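Local coordinates for methyltransferase-like protein (Saccharopolyspora spinosa, PDB 4PNE) that catalyses a [4+2] cycloaddition in spinosyn biosynthesis, although it has the fold of S-adenosylmethionine-dependent methyltransferases and binds S-adenosyl-L-homocysteine, at residues P48-V53 against A274-A279; S52-P57 against A71-A76; D78-L83 against M290-L295; G191-T196 against E228-A233; Y249-F254 against K285-M290. One frame throughout, in Å; residues are numbered along the deposited sequence.

Contact 1 (P48-V53 against A274-A279); sequences PLLNSV and AGWAAA
W276 reaches from helix 271-281 to helix 36-54 and meets L49 and L50 with the benzo end of its indole. Its CB already points at segment 48-53, and CG lies anti to the backbone N (chi1 168°), which carries the ring system away from its own helix and into the gap. It is the benzo half that makes the contact. At CZ3 the CD2 methyl of L49 comes up to the ring edge, near its plane, at 4.3 Å. One atom further, CH2 lies 3.7 Å from CD2 of L50, whose side chain crosses the indole at about a right angle and approaches the ring obliquely. A277, one residue on, turns its methyl toward the same helix without coming as close. The L49 and A277 CA atoms remain 9.5 Å apart, and the indole is the main group lying between the two segments. M42, V46 and F254 also pack on W276. No hydrogen bond spans the interface. L50 itself packs on I60, a residue that binds S-adenosyl-L-homocysteine, so this apolar helix-helix packing joins the N-terminal helix 36-54 to the helical region beside the cofactor site of a class I methyltransferase fold.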
# COMPACT_ATOMS: atom_id res chain seq x y z
N PRO A 48 3.68 6.55 -14.97
CA PRO A 48 4.13 7.86 -15.45
C PRO A 48 3.14 8.99 -15.09
O PRO A 48 3.56 10.10 -14.80
CB PRO A 48 4.22 7.68 -16.97
CG PRO A 48 4.27 6.23 -17.19
CD PRO A 48 3.51 5.59 -16.07
N LEU A 49 1.85 8.69 -15.08
CA LEU A 49 0.83 9.68 -14.72
C LEU A 49 0.95 10.03 -13.24
O LEU A 49 0.96 11.21 -12.89
CB LEU A 49 -0.59 9.17 -15.04
CG LEU A 49 -1.74 10.10 -14.64
CD1 LEU A 49 -1.55 11.55 -15.08
CD2 LEU A 49 -3.07 9.56 -15.16
N LEU A 50 1.07 9.02 -12.39
CA LEU A 50 1.21 9.28 -10.95
C LEU A 50 2.45 10.08 -10.66
O LEU A 50 2.42 11.01 -9.85
CB LEU A 50 1.27 7.99 -10.13
CG LEU A 50 0.08 7.06 -10.20
CD1 LEU A 50 0.27 5.87 -9.28
CD2 LEU A 50 -1.18 7.80 -9.81
N ASN A 51 3.55 9.72 -11.30
CA ASN A 51 4.78 10.48 -11.11
C ASN A 51 4.63 11.93 -11.55
O ASN A 51 5.09 12.84 -10.87
CB ASN A 51 5.91 9.80 -11.86
CG ASN A 51 6.32 8.48 -11.23
OD1 ASN A 51 5.77 8.06 -10.20
ND2 ASN A 51 7.30 7.83 -11.83
N SER A 52 3.96 12.14 -12.67
CA SER A 52 3.71 13.48 -13.16
C SER A 52 2.88 14.29 -12.17
O SER A 52 3.20 15.43 -11.88
CB SER A 52 3.02 13.44 -14.51
OG SER A 52 2.84 14.75 -15.00
N VAL A 53 1.79 13.70 -11.70
CA VAL A 53 0.94 14.39 -10.72
C VAL A 53 1.72 14.74 -9.43
O VAL A 53 1.61 15.83 -8.89
CB VAL A 53 -0.30 13.53 -10.41
CG1 VAL A 53 -1.14 14.14 -9.32
CG2 VAL A 53 -1.16 13.33 -11.65
N ALA A 274 -7.23 6.60 -18.43
CA ALA A 274 -8.29 7.62 -18.50
C ALA A 274 -9.55 7.24 -17.70
O ALA A 274 -10.19 8.10 -17.08
CB ALA A 274 -8.67 7.90 -19.95
N GLY A 275 -9.93 5.97 -17.74
CA GLY A 275 -11.09 5.53 -17.00
C GLY A 275 -10.85 5.62 -15.50
O GLY A 275 -11.70 6.07 -14.75
N TRP A 276 -9.65 5.22 -15.07
CA TRP A 276 -9.30 5.29 -13.66
C TRP A 276 -9.27 6.76 -13.20
O TRP A 276 -9.78 7.10 -12.11
CB TRP A 276 -7.95 4.63 -13.40
CG TRP A 276 -7.44 4.94 -12.03
CD1 TRP A 276 -7.77 4.32 -10.86
CD2 TRP A 276 -6.50 5.97 -11.69
NE1 TRP A 276 -7.11 4.91 -9.81
CE2 TRP A 276 -6.33 5.92 -10.30
CE3 TRP A 276 -5.81 6.92 -12.43
CZ2 TRP A 276 -5.47 6.79 -9.63
CZ3 TRP A 276 -4.96 7.78 -11.78
CH2 TRP A 276 -4.81 7.71 -10.38
N ALA A 277 -8.68 7.62 -14.02
CA ALA A 277 -8.57 9.05 -13.70
C ALA A 277 -9.96 9.67 -13.55
O ALA A 277 -10.22 10.46 -12.64
CB ALA A 277 -7.79 9.79 -14.78
N ALA A 278 -10.87 9.29 -14.43
CA ALA A 278 -12.23 9.80 -14.38
C ALA A 278 -12.92 9.39 -13.06
O ALA A 278 -13.61 10.20 -12.44
CB ALA A 278 -13.01 9.31 -15.58
N ALA A 279 -12.68 8.15 -12.61
CA ALA A 279 -13.23 7.63 -11.35
C ALA A 279 -12.72 8.38 -10.11
O ALA A 279 -13.50 8.73 -9.21
CB ALA A 279 -12.91 6.15 -11.24

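Contact 2 (S52-P57 against A71-A76); sequences SVAGGP and ASWQQA
A54 presents two different surfaces to the start of the next helix: its methyl packs on W73, and its carbonyl oxygen is held by Q74. The tight side is apolar. CB of A54 lies 3.9 Å from CZ2 of W73, approaching the indole obliquely, while CG of Q74 sits 3.8 Å above the plane of the W73 ring, over its centre. A54 CB lies on the same side of the ring plane as Q74 CG, and F254 meets the indole edge-to-face from the other side. V53 adds a little further cover to this buried side.

Helix 73-88 begins here with a capping box. Q75 N donates to the N-cap side-chain oxygen, S72 OG, at 3.0 Å, and S72 N donates back to Q75 OE1, also at 3.0 Å and in the plane of that side-chain carbonyl.

Toward solvent the contact turns polar, and Q74 is only partly buried. The bend of Q74 at chi2 (99°) brings its amide round to the end of helix 36-54, where NE2 donates to A54 O over 3.1 Å. The N-H...O angle is 149°, and the donor is tilted 34° from the A54 carbonyl plane. A water lies alongside, giving a hydrogen bond to V53 O at 2.7 Å and accepting one from W73 NE1 at 3.0 Å, so the buried indole nitrogen is satisfied through a bridge to the neighbouring backbone. Beyond A54 the chain leaves the helix at exposed G55, whose positive phi suits glycine.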
# COMPACT_ATOMS: atom_id res chain seq x y z
N SER A 52 3.96 12.14 -12.67
CA SER A 52 3.71 13.48 -13.16
C SER A 52 2.88 14.29 -12.17
O SER A 52 3.20 15.43 -11.88
CB SER A 52 3.02 13.44 -14.51
OG SER A 52 2.84 14.75 -15.00
N VAL A 53 1.79 13.70 -11.70
CA VAL A 53 0.94 14.39 -10.72
C VAL A 53 1.72 14.74 -9.43
O VAL A 53 1.61 15.83 -8.89
CB VAL A 53 -0.30 13.53 -10.41
CG1 VAL A 53 -1.14 14.14 -9.32
CG2 VAL A 53 -1.16 13.33 -11.65
N ALA A 54 2.56 13.81 -8.99
CA ALA A 54 3.28 13.92 -7.73
C ALA A 54 4.53 14.79 -7.77
O ALA A 54 5.02 15.23 -6.72
CB ALA A 54 3.64 12.53 -7.26
N GLY A 55 5.05 15.02 -8.97
CA GLY A 55 6.33 15.67 -9.15
C GLY A 55 7.55 14.78 -9.01
O GLY A 55 8.63 15.28 -8.70
N GLY A 56 7.38 13.48 -9.27
CA GLY A 56 8.44 12.47 -9.20
C GLY A 56 7.89 11.18 -8.57
O GLY A 56 6.70 11.09 -8.26
N PRO A 57 8.74 10.15 -8.42
CA PRO A 57 8.30 8.91 -7.79
C PRO A 57 7.72 9.22 -6.43
O PRO A 57 8.31 9.99 -5.71
CB PRO A 57 9.58 8.09 -7.69
CG PRO A 57 10.42 8.60 -8.85
CD PRO A 57 10.14 10.09 -8.87
N ALA A 71 -1.56 20.27 5.17
CA ALA A 71 -0.38 19.71 4.49
C ALA A 71 -0.72 19.19 3.11
O ALA A 71 -1.84 18.78 2.86
CB ALA A 71 0.21 18.59 5.32
N SER A 72 0.26 19.20 2.21
CA SER A 72 0.11 18.55 0.91
C SER A 72 -0.14 17.07 1.07
O SER A 72 0.30 16.47 2.08
CB SER A 72 1.37 18.73 0.08
OG SER A 72 2.46 17.99 0.63
N TRP A 73 -0.78 16.43 0.09
CA TRP A 73 -1.02 15.01 0.21
C TRP A 73 0.30 14.25 0.28
O TRP A 73 0.39 13.27 1.02
CB TRP A 73 -1.90 14.45 -0.91
CG TRP A 73 -1.31 14.38 -2.28
CD1 TRP A 73 -1.45 15.28 -3.27
CD2 TRP A 73 -0.54 13.29 -2.84
NE1 TRP A 73 -0.79 14.85 -4.41
CE2 TRP A 73 -0.22 13.63 -4.16
CE3 TRP A 73 -0.07 12.08 -2.32
CZ2 TRP A 73 0.53 12.80 -4.98
CZ3 TRP A 73 0.68 11.26 -3.15
CH2 TRP A 73 0.98 11.63 -4.45
N GLN A 74 1.34 14.70 -0.42
CA GLN A 74 2.62 14.04 -0.33
C GLN A 74 3.17 14.08 1.09
O GLN A 74 3.65 13.08 1.60
CB GLN A 74 3.61 14.68 -1.28
CG GLN A 74 3.25 14.57 -2.75
CD GLN A 74 2.59 15.82 -3.35
OE1 GLN A 74 1.76 16.51 -2.73
NE2 GLN A 74 2.96 16.11 -4.58
N GLN A 75 3.10 15.24 1.73
CA GLN A 75 3.54 15.36 3.11
C GLN A 75 2.74 14.44 4.03
O GLN A 75 3.30 13.81 4.93
CB GLN A 75 3.42 16.80 3.59
CG GLN A 75 4.49 17.71 3.06
CD GLN A 75 4.21 19.16 3.36
OE1 GLN A 75 3.08 19.63 3.22
NE2 GLN A 75 5.25 19.89 3.76
N ALA A 76 1.43 14.41 3.83
CA ALA A 76 0.53 13.59 4.65
C ALA A 76 0.76 12.10 4.41
O ALA A 76 0.70 11.28 5.34
CB ALA A 76 -0.91 13.95 4.37
O HOH W 1 0.51 16.58 -6.54

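Contact 3 (D78-L83 against M290-L295); sequences DRLTDL and MGYAIL
The ring of Y292 receives the CD2 methyl of L80 obliquely at its outer end, 3.4 Å from OH and 3.8 Å from CE2, the two side chains arriving from opposite directions. The imidazole of H62 meets the same phenol ring with its plane turned by only about 20°. On the helix, the guanidinium of R79 carries CD2 of L83 on one face, 3.5 Å above its plane and offset toward the rim, while its NH2 forms a salt bridge with E66.

The other branch of L80 serves I294. With CG anti to the backbone N (chi1 -177°), the leucine spreads its two methyls over two residues of the strand: CD1 lies 3.7 Å from CD1 of I294, the side chains sliding past each other in opposite directions. CD1 of L83 reaches the same isoleucine methyl at a longer 4.5 Å. L80 also packs on H61, which binds S-adenosyl-L-homocysteine. Although L80 packs on its outer end, the hydroxyl of Y292 is hydrogen-bonded to Q168 OE1 and T196 OG1, which should limit how the ring can shift.

Over these short segments the helix and strand axes approach to 11.2 Å and run in the same general direction, inclined at 29°. Y292 and I294 face helix 73-88, whereas A293 and L295 turn to helix 223-233 on the opposite side. Strand 290-298 is antiparallel to both its neighbours, 191-200 and 236-242, and helix 73-88 is itself flanked by helix 105-113, to which D82 is tied by a salt bridge with R109.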
# COMPACT_ATOMS: atom_id res chain seq x y z
N ASP A 78 3.68 10.92 3.73
CA ASP A 78 4.92 10.63 4.45
C ASP A 78 4.61 10.42 5.95
O ASP A 78 5.27 9.63 6.63
CB ASP A 78 5.95 11.75 4.27
CG ASP A 78 6.65 11.72 2.92
OD1 ASP A 78 6.60 10.68 2.22
OD2 ASP A 78 7.25 12.76 2.56
N ARG A 79 3.62 11.13 6.48
CA ARG A 79 3.22 10.96 7.87
C ARG A 79 2.69 9.55 8.08
O ARG A 79 2.99 8.90 9.09
CB ARG A 79 2.17 12.00 8.25
CG ARG A 79 1.62 11.88 9.64
CD ARG A 79 2.70 12.05 10.66
NE ARG A 79 2.10 12.06 12.00
CZ ARG A 79 2.62 11.47 13.08
NH1 ARG A 79 3.77 10.81 13.01
NH2 ARG A 79 1.97 11.55 14.23
N LEU A 80 1.88 9.08 7.16
CA LEU A 80 1.35 7.73 7.26
C LEU A 80 2.50 6.74 7.25
O LEU A 80 2.56 5.82 8.08
CB LEU A 80 0.36 7.45 6.16
CG LEU A 80 -0.27 6.05 6.31
CD1 LEU A 80 -1.12 5.91 7.60
CD2 LEU A 80 -1.14 5.74 5.15
N THR A 81 3.42 6.91 6.34
CA THR A 81 4.59 6.03 6.29
C THR A 81 5.30 5.97 7.64
O THR A 81 5.65 4.87 8.12
CB THR A 81 5.57 6.50 5.19
OG1 THR A 81 4.96 6.30 3.91
CG2 THR A 81 6.90 5.71 5.21
N ASP A 82 5.51 7.14 8.24
CA ASP A 82 6.21 7.24 9.53
C ASP A 82 5.45 6.53 10.65
O ASP A 82 6.04 5.85 11.51
CB ASP A 82 6.42 8.70 9.92
CG ASP A 82 7.39 9.43 8.98
OD1 ASP A 82 8.09 8.75 8.20
OD2 ASP A 82 7.44 10.69 9.04
N LEU A 83 4.13 6.64 10.64
CA LEU A 83 3.31 5.94 11.61
C LEU A 83 3.44 4.43 11.46
O LEU A 83 3.55 3.71 12.45
CB LEU A 83 1.83 6.31 11.45
CG LEU A 83 1.51 7.74 11.83
CD1 LEU A 83 0.10 8.08 11.37
CD2 LEU A 83 1.61 7.88 13.36
N MET A 290 -16.03 5.82 2.19
CA MET A 290 -14.72 5.26 2.46
C MET A 290 -14.20 5.66 3.81
O MET A 290 -14.45 6.75 4.28
CB MET A 290 -13.72 5.72 1.41
CG MET A 290 -14.01 5.12 0.06
SD MET A 290 -12.99 5.87 -1.21
CE MET A 290 -12.70 4.44 -2.24
N GLY A 291 -13.39 4.78 4.39
CA GLY A 291 -12.62 5.14 5.58
C GLY A 291 -11.24 4.54 5.43
O GLY A 291 -10.83 4.17 4.32
N TYR A 292 -10.54 4.44 6.54
CA TYR A 292 -9.14 3.99 6.49
C TYR A 292 -8.74 3.29 7.77
O TYR A 292 -9.13 3.69 8.87
CB TYR A 292 -8.23 5.19 6.23
CG TYR A 292 -6.93 4.82 5.57
CD1 TYR A 292 -6.86 4.68 4.19
CD2 TYR A 292 -5.78 4.56 6.31
CE1 TYR A 292 -5.69 4.32 3.57
CE2 TYR A 292 -4.60 4.20 5.69
CZ TYR A 292 -4.55 4.08 4.32
OH TYR A 292 -3.38 3.71 3.70
N ALA A 293 -7.92 2.23 7.64
CA ALA A 293 -7.49 1.41 8.79
C ALA A 293 -5.99 1.25 8.83
O ALA A 293 -5.35 1.09 7.78
CB ALA A 293 -8.17 0.02 8.71
N ILE A 294 -5.41 1.37 10.02
CA ILE A 294 -4.06 0.93 10.29
C ILE A 294 -4.13 -0.26 11.23
O ILE A 294 -4.72 -0.16 12.31
CB ILE A 294 -3.19 2.05 10.93
CG1 ILE A 294 -3.22 3.32 10.07
CG2 ILE A 294 -1.76 1.56 11.12
CD1 ILE A 294 -2.53 4.52 10.77
N LEU A 295 -3.64 -1.41 10.78
CA LEU A 295 -3.63 -2.65 11.55
C LEU A 295 -2.20 -3.11 11.84
O LEU A 295 -1.33 -3.09 10.96
CB LEU A 295 -4.37 -3.75 10.79
CG LEU A 295 -5.70 -3.36 10.11
CD1 LEU A 295 -6.28 -4.52 9.29
CD2 LEU A 295 -6.71 -2.83 11.13

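Contact 4 (G191-T196 against E228-A233)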
# COMPACT_ATOMS: atom_id res chain seq x y z
N GLY A 191 7.34 -11.94 14.52
CA GLY A 191 7.46 -10.92 13.49
C GLY A 191 6.18 -10.11 13.33
O GLY A 191 5.08 -10.66 13.37
N ILE A 192 6.36 -8.83 13.05
CA ILE A 192 5.27 -7.87 12.98
C ILE A 192 4.85 -7.51 11.57
O ILE A 192 5.71 -7.24 10.72
CB ILE A 192 5.67 -6.58 13.68
CG1 ILE A 192 6.23 -6.86 15.06
CG2 ILE A 192 4.47 -5.64 13.73
CD1 ILE A 192 5.22 -7.31 16.07
N LEU A 193 3.54 -7.51 11.31
CA LEU A 193 2.98 -7.05 10.04
C LEU A 193 2.19 -5.78 10.26
O LEU A 193 1.29 -5.75 11.10
CB LEU A 193 2.07 -8.10 9.41
CG LEU A 193 1.20 -7.69 8.22
CD1 LEU A 193 2.04 -7.33 6.99
CD2 LEU A 193 0.18 -8.81 7.89
N GLY A 194 2.49 -4.75 9.49
CA GLY A 194 1.69 -3.54 9.50
C GLY A 194 0.94 -3.42 8.21
O GLY A 194 1.55 -3.47 7.15
N VAL A 195 -0.38 -3.27 8.31
CA VAL A 195 -1.28 -3.17 7.17
C VAL A 195 -2.03 -1.85 7.17
O VAL A 195 -2.57 -1.45 8.19
CB VAL A 195 -2.32 -4.30 7.19
CG1 VAL A 195 -3.40 -4.17 6.10
CG2 VAL A 195 -1.65 -5.69 7.21
N THR A 196 -2.08 -1.18 6.01
CA THR A 196 -3.02 -0.09 5.86
C THR A 196 -3.90 -0.34 4.68
O THR A 196 -3.52 -1.01 3.70
CB THR A 196 -2.35 1.28 5.75
OG1 THR A 196 -1.69 1.42 4.48
CG2 THR A 196 -1.35 1.49 6.87
N GLU A 228 -10.51 -10.04 10.40
CA GLU A 228 -10.90 -11.42 10.51
C GLU A 228 -10.09 -12.34 9.56
O GLU A 228 -9.71 -13.45 9.93
CB GLU A 228 -12.40 -11.55 10.26
CG GLU A 228 -12.93 -12.92 10.60
CD GLU A 228 -12.49 -13.43 11.98
OE1 GLU A 228 -12.40 -12.63 12.93
OE2 GLU A 228 -12.23 -14.65 12.10
N SER A 229 -9.78 -11.88 8.35
CA SER A 229 -8.86 -12.62 7.49
C SER A 229 -7.46 -12.77 8.09
O SER A 229 -6.84 -13.83 7.99
CB SER A 229 -8.79 -11.93 6.13
OG SER A 229 -9.98 -12.21 5.39
N LEU A 230 -6.93 -11.71 8.70
CA LEU A 230 -5.62 -11.80 9.34
C LEU A 230 -5.62 -12.81 10.48
O LEU A 230 -4.72 -13.66 10.56
CB LEU A 230 -5.20 -10.44 9.87
CG LEU A 230 -4.87 -9.36 8.83
CD1 LEU A 230 -4.72 -8.01 9.51
CD2 LEU A 230 -3.58 -9.71 8.09
N ARG A 231 -6.63 -12.71 11.36
CA ARG A 231 -6.76 -13.65 12.47
C ARG A 231 -6.89 -15.08 12.00
O ARG A 231 -6.27 -15.98 12.55
CB ARG A 231 -7.99 -13.32 13.32
CG ARG A 231 -7.78 -12.20 14.29
CD ARG A 231 -8.82 -12.25 15.41
NE ARG A 231 -8.53 -11.30 16.48
CZ ARG A 231 -8.97 -10.05 16.54
NH1 ARG A 231 -9.74 -9.55 15.57
NH2 ARG A 231 -8.63 -9.29 17.57
N ALA A 232 -7.74 -15.29 11.01
CA ALA A 232 -8.02 -16.61 10.49
C ALA A 232 -6.75 -17.27 9.94
O ALA A 232 -6.60 -18.50 10.01
CB ALA A 232 -9.09 -16.54 9.43
N ALA A 233 -5.82 -16.45 9.44
CA ALA A 233 -4.60 -16.98 8.88
C ALA A 233 -3.62 -17.42 9.97
O ALA A 233 -2.70 -18.19 9.69
CB ALA A 233 -3.94 -15.94 7.99
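Segments 191-196 and 228-233 come nearest, CA to CA, at L193 and L230, 9.8 Å apart, a separation that side chains must fill. L230 does most of this. Its CB points at the strand, and with CG anti to the carbonyl carbon (chi1 -69°) the fork is carried out to the strand, one methyl to each of two residues. CD2 meets CD2 of L193 at 3.9 Å, the two leucines crossing obliquely. The other methyl, CD1, faces CG2 of V195 at a looser 4.5 Å. Two residues apart on an extended strand, L193 and V195 turn to the same face, and L230 packs on both. I180 of helix 176-186, I237 and L295 also pack on L230, which places it among the residues between the sheet and this helical layer. The helix lies in the beta-alpha-beta crossover from strand 191-200 to strand 236-242, with strand 290-298 slotted antiparallel between the two. S229 OG is hydrogen-bonded to D177 OD1 and T196 OG1 to Y292 OH, both outside this contact. With no hydrogen bond or charge across the interface, cohesion here rests on buried, non-directional hydrocarbon contact.

Contact 5 (Y249-F254 against K285-M290)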
# COMPACT_ATOMS: atom_id res chain seq x y z
N TYR A 249 -9.15 13.86 3.81
CA TYR A 249 -8.69 14.92 2.93
C TYR A 249 -8.06 14.40 1.67
O TYR A 249 -7.93 15.15 0.68
CB TYR A 249 -7.73 15.83 3.67
CG TYR A 249 -8.36 16.36 4.93
CD1 TYR A 249 -8.11 15.77 6.17
CD2 TYR A 249 -9.25 17.42 4.88
CE1 TYR A 249 -8.73 16.24 7.31
CE2 TYR A 249 -9.86 17.89 6.01
CZ TYR A 249 -9.60 17.30 7.22
OH TYR A 249 -10.24 17.80 8.33
N PHE A 250 -7.68 13.12 1.64
CA PHE A 250 -6.88 12.64 0.52
C PHE A 250 -7.60 12.69 -0.82
O PHE A 250 -7.07 13.27 -1.79
CB PHE A 250 -6.36 11.20 0.74
CG PHE A 250 -5.53 10.72 -0.43
CD1 PHE A 250 -6.10 9.88 -1.37
CD2 PHE A 250 -4.27 11.18 -0.64
CE1 PHE A 250 -5.38 9.50 -2.49
CE2 PHE A 250 -3.57 10.82 -1.77
CZ PHE A 250 -4.13 9.97 -2.68
N MET A 251 -8.76 12.05 -0.94
CA MET A 251 -9.38 11.97 -2.27
C MET A 251 -9.68 13.36 -2.84
O MET A 251 -9.37 13.60 -4.01
CB MET A 251 -10.65 11.13 -2.26
CG MET A 251 -10.42 9.65 -2.09
SD MET A 251 -9.39 8.90 -3.33
CE MET A 251 -10.36 9.12 -4.82
N PRO A 252 -10.23 14.28 -2.06
CA PRO A 252 -10.50 15.59 -2.67
C PRO A 252 -9.21 16.26 -3.12
O PRO A 252 -9.17 16.84 -4.22
CB PRO A 252 -11.17 16.39 -1.54
CG PRO A 252 -11.60 15.40 -0.56
CD PRO A 252 -10.75 14.19 -0.68
N GLN A 253 -8.15 16.17 -2.32
CA GLN A 253 -6.93 16.89 -2.64
C GLN A 253 -6.22 16.23 -3.80
O GLN A 253 -5.75 16.92 -4.72
CB GLN A 253 -6.00 17.01 -1.43
CG GLN A 253 -6.58 17.91 -0.34
CD GLN A 253 -5.58 18.41 0.70
OE1 GLN A 253 -4.36 18.31 0.53
NE2 GLN A 253 -6.10 18.96 1.79
N PHE A 254 -6.15 14.90 -3.81
CA PHE A 254 -5.49 14.23 -4.92
C PHE A 254 -6.25 14.46 -6.23
O PHE A 254 -5.62 14.68 -7.26
CB PHE A 254 -5.34 12.74 -4.65
CG PHE A 254 -4.62 12.01 -5.74
CD1 PHE A 254 -3.26 12.07 -5.83
CD2 PHE A 254 -5.33 11.29 -6.70
CE1 PHE A 254 -2.58 11.45 -6.87
CE2 PHE A 254 -4.67 10.65 -7.74
CZ PHE A 254 -3.31 10.72 -7.82
N LYS A 285 -19.04 11.01 -5.66
CA LYS A 285 -20.12 10.01 -5.68
C LYS A 285 -19.95 8.90 -4.65
O LYS A 285 -20.92 8.25 -4.31
CB LYS A 285 -20.23 9.36 -7.06
CG LYS A 285 -20.45 10.32 -8.21
CD LYS A 285 -21.82 10.96 -8.16
CE LYS A 285 -22.01 11.90 -9.36
NZ LYS A 285 -23.40 12.37 -9.52
N TYR A 286 -18.75 8.70 -4.10
CA TYR A 286 -18.55 7.54 -3.22
C TYR A 286 -17.61 7.72 -2.06
O TYR A 286 -17.67 6.92 -1.13
CB TYR A 286 -18.05 6.34 -4.05
CG TYR A 286 -16.76 6.64 -4.78
CD1 TYR A 286 -16.79 7.21 -6.04
CD2 TYR A 286 -15.52 6.37 -4.22
CE1 TYR A 286 -15.61 7.52 -6.72
CE2 TYR A 286 -14.35 6.68 -4.88
CZ TYR A 286 -14.39 7.25 -6.13
OH TYR A 286 -13.21 7.55 -6.81
N ALA A 287 -16.71 8.70 -2.09
CA ALA A 287 -15.62 8.74 -1.13
C ALA A 287 -16.11 8.94 0.31
O ALA A 287 -15.43 8.57 1.29
CB ALA A 287 -14.66 9.84 -1.49
N HIS A 288 -17.29 9.54 0.46
CA HIS A 288 -17.82 9.77 1.80
C HIS A 288 -18.08 8.45 2.57
O HIS A 288 -18.19 8.45 3.80
CB HIS A 288 -19.09 10.60 1.74
CG HIS A 288 -19.77 10.71 3.06
ND1 HIS A 288 -19.16 11.32 4.13
CD2 HIS A 288 -20.95 10.23 3.51
CE1 HIS A 288 -19.95 11.24 5.19
NE2 HIS A 288 -21.05 10.59 4.83
N ASP A 289 -18.23 7.34 1.83
CA ASP A 289 -18.45 6.02 2.38
C ASP A 289 -17.15 5.29 2.69
O ASP A 289 -17.16 4.27 3.38
CB ASP A 289 -19.27 5.17 1.40
CG ASP A 289 -20.68 5.72 1.19
OD1 ASP A 289 -21.30 6.14 2.19
OD2 ASP A 289 -21.12 5.77 0.02
N MET A 290 -16.03 5.82 2.19
CA MET A 290 -14.72 5.26 2.46
C MET A 290 -14.20 5.66 3.81
O MET A 290 -14.45 6.75 4.28
CB MET A 290 -13.72 5.72 1.41
CG MET A 290 -14.01 5.12 0.06
SD MET A 290 -12.99 5.87 -1.21
CE MET A 290 -12.70 4.44 -2.24
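M251 packs on A287 at backbone level. CB of M251 faces CB of A287 at 4.3 Å; the small alanine lets the chains draw together, and the two CA atoms are 7.1 Å apart. SD of M290 stands off somewhat further, 4.7 Å from CG of M251.

At the far end a methyl meets a hydroxyl oxygen. M251 bends at chi2 (-59°) and again at chi3 (-64°), folding its CE methyl round to within 3.8 Å of OH of Y286. The tyrosine comes at about a right angle to the methionine. Its CG lies between its backbone N and carbonyl carbon, the crowded position (chi1 58°), and this carries the ring back toward helix 250-260.

Hydrogen bonds hold the partners in place without crossing the contact. Y286 OH is bonded to A279 O of helix 271-281, which fixes the phenol beside M251. The loop is tightened by 3-10 turns, in which D289 N donates to Y286 O and M290 N to A287 O, each at 3.0 Å.

Of the aromatic residues flanking M251 on the helix, F250 meets the imidazole of H62 with the two ring planes about 30° apart, and F254 packs on V280 of helix 271-281, as M251 itself does.

The whole joins the first turn of helix 250-260 to the loop leading out of helix 271-281, closing the helical insertion between strands 236-242 and 290-298 of a Rossmann-like methyltransferase fold.

How the contacts relate
Contacts 3 and 4 pack on a mixed sheet of order 3-2-1-4-5-7-6, the class I methyltransferase arrangement; contacts 1, 2 and 5 lie in the helices beside it. Contacts 1 and 2 share helix 36-54, their centres 13 Å apart; contacts 2 and 3 share helix 73-88, which passes from the N-terminal helix to the sheet. Contacts 3 and 4 meet on neighbouring strands 290-298 and 191-200 and involve opposite sheet faces. Their centres are 15 Å apart. The centre of contact 5 lies about 16 Å from those of contacts 1 and 2, with F254 touching both, and it shares M290 with contact 3. Along the chain, contacts 2, 4 and 5 close in series, whereas contacts 1 and 3 join early helices to C-terminal elements near the bound S-adenosyl-L-homocysteine.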